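Local coordinates for acetyltransferase (Klebsiella pneumoniae, PDB 5XUN), which probably transfers an acetyl group from acetyl-CoA to glycyl-tRNA as the GNAT-family toxin of a type II toxin-antitoxin system, at residues S66-E71 and S91-R96. The protein carries 1 engineered substitution. Numbering follows the deposited sequence.
Sequences SGSCFE and SVTLGR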
loop_
_atom_site.group_PDB
_atom_site.type_symbol
_atom_site.label_atom_id
_atom_site.label_comp_id
_atom_site.label_asym_id
_atom_site.label_seq_id
_atom_site.Cartn_x
_atom_site.Cartn_y
_atom_site.Cartn_z
ATOM N N SER B 66 4.023 -3.427 5.138
ATOM C CA SER B 66 2.812 -4.025 4.597
ATOM C C SER B 66 1.796 -2.931 4.322
ATOM O O SER B 66 1.700 -1.966 5.084
ATOM C CB SER B 66 2.208 -5.048 5.577
ATOM O OG SER B 66 3.196 -5.983 5.982
ATOM N N GLY B 67 1.051 -3.072 3.231
ATOM C CA GLY B 67 -0.062 -2.173 2.989
ATOM C C GLY B 67 -1.151 -2.354 4.028
ATOM O O GLY B 67 -1.449 -3.463 4.467
ATOM N N SER B 68 -1.795 -1.254 4.391
ATOM C CA SER B 68 -2.770 -1.305 5.468
ATOM C C SER B 68 -3.705 -0.116 5.334
ATOM O O SER B 68 -3.594 0.689 4.406
ATOM C CB SER B 68 -2.088 -1.300 6.835
ATOM O OG SER B 68 -1.355 -0.104 7.021
ATOM N N CYS B 69 -4.653 -0.041 6.258
ATOM C CA CYS B 69 -5.452 1.150 6.484
ATOM C C CYS B 69 -5.840 1.151 7.954
ATOM O O CYS B 69 -5.701 0.144 8.650
ATOM C CB CYS B 69 -6.686 1.209 5.566
ATOM S SG CYS B 69 -7.825 -0.190 5.681
ATOM N N PHE B 70 -6.305 2.300 8.430
ATOM C CA PHE B 70 -6.643 2.447 9.838
ATOM C C PHE B 70 -7.808 3.414 9.969
ATOM O O PHE B 70 -8.035 4.260 9.100
ATOM C CB PHE B 70 -5.439 2.923 10.660
ATOM C CG PHE B 70 -4.997 4.330 10.352
ATOM C CD1 PHE B 70 -4.131 4.590 9.305
ATOM C CD2 PHE B 70 -5.418 5.386 11.141
ATOM C CE1 PHE B 70 -3.713 5.878 9.034
ATOM C CE2 PHE B 70 -5.006 6.680 10.877
ATOM C CZ PHE B 70 -4.152 6.928 9.824
ATOM N N GLU B 71 -8.550 3.262 11.067
ATOM C CA GLU B 71 -9.773 4.029 11.283
ATOM C C GLU B 71 -9.495 5.525 11.289
ATOM O O GLU B 71 -8.595 6.000 11.985
ATOM C CB GLU B 71 -10.442 3.614 12.592
ATOM C CG GLU B 71 -11.150 2.271 12.521
ATOM C CD GLU B 71 -12.115 2.058 13.673
ATOM O OE1 GLU B 71 -12.563 3.062 14.270
ATOM O OE2 GLU B 71 -12.424 0.887 13.978
ATOM N N SER B 91 -2.863 3.459 4.337
ATOM C CA SER B 91 -1.566 3.576 4.987
ATOM C C SER B 91 -0.647 2.447 4.542
ATOM O O SER B 91 -1.040 1.535 3.806
ATOM C CB SER B 91 -1.718 3.561 6.513
ATOM O OG SER B 91 -2.404 2.391 6.932
ATOM N N VAL B 92 0.602 2.553 4.987
ATOM C CA VAL B 92 1.572 1.467 5.026
ATOM C C VAL B 92 1.931 1.250 6.490
ATOM O O VAL B 92 2.080 2.217 7.246
ATOM C CB VAL B 92 2.835 1.786 4.200
ATOM C CG1 VAL B 92 3.915 0.721 4.404
ATOM C CG2 VAL B 92 2.491 1.898 2.730
ATOM N N THR B 93 2.068 -0.004 6.896
ATOM C CA THR B 93 2.405 -0.336 8.275
ATOM C C THR B 93 3.854 -0.786 8.369
ATOM O O THR B 93 4.299 -1.628 7.586
ATOM C CB THR B 93 1.483 -1.428 8.821
ATOM O OG1 THR B 93 0.167 -0.887 9.011
ATOM C CG2 THR B 93 2.011 -1.961 10.163
ATOM N N LEU B 94 4.595 -0.193 9.303
ATOM C CA LEU B 94 5.903 -0.710 9.697
ATOM C C LEU B 94 5.626 -1.839 10.676
ATOM O O LEU B 94 5.355 -1.600 11.855
ATOM C CB LEU B 94 6.757 0.388 10.319
ATOM C CG LEU B 94 8.137 0.037 10.864
ATOM C CD1 LEU B 94 9.005 -0.520 9.766
ATOM C CD2 LEU B 94 8.797 1.269 11.472
ATOM N N GLY B 95 5.629 -3.072 10.170
ATOM C CA GLY B 95 5.255 -4.199 11.006
ATOM C C GLY B 95 6.277 -4.476 12.089
ATOM O O GLY B 95 5.918 -4.793 13.224
ATOM N N ARG B 96 7.558 -4.328 11.758
ATOM C CA ARG B 96 8.668 -4.686 12.621
ATOM C C ARG B 96 9.879 -3.857 12.248
ATOM O O ARG B 96 10.104 -3.555 11.072
ATOM C CB ARG B 96 9.052 -6.157 12.474
ATOM C CG ARG B 96 8.107 -7.103 13.120
ATOM C CD ARG B 96 8.176 -8.428 12.432
ATOM N NE ARG B 96 6.938 -9.143 12.670
ATOM C CZ ARG B 96 5.870 -9.033 11.897
ATOM N NH1 ARG B 96 5.901 -8.235 10.833
ATOM N NH2 ARG B 96 4.779 -9.718 12.190
#
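S68 reaches across to S91 and T93, and three hydroxyls meet on one face of the antiparallel pair 66-71 and 91-96. S68 CB lies 3.2 Å from T93 OG1. S68 OG then sits between the other two oxygens, hydrogen-bonded to S91 OG at 2.7 Å and to T93 OG1 at 2.6 Å. Either partner could donate in each bond. With chi1 at 62°, S68 OG is placed between its own backbone N and carbonyl carbon, a rotation that the two bonds help to hold. Two bonds thus join the three hydroxyls, with S68 OG in the middle.

The backbone fixes the register. S66 and T93 form a hydrogen-bonded pair, in which T93 N reaches S66 O at 2.7 Å and the N-H points almost straight at it (178°). G67 and V92 follow as a non-hydrogen-bonded pair, and V92 CG1 comes within 3.5 Å of S66 O. S68 and S91 are again a hydrogen-bonded pair, but both donors stand well above the carbonyl planes. Beyond S68 the F70 ring still meets S91, its CD1 edge 3.8 Å from S91 CB.

L94 and G95, next along strand 88-99, touch acetyl coenzyme A, as expected for this strand of the GNAT fold. C69 packs on C69 of the second subunit, and V92 on V127 of that subunit. Within the chain, strand 59-71 lies between strands 46-51 and 88-99, and strand 131-135 flanks 88-99 on its other side, bringing F133 against F70 and T93.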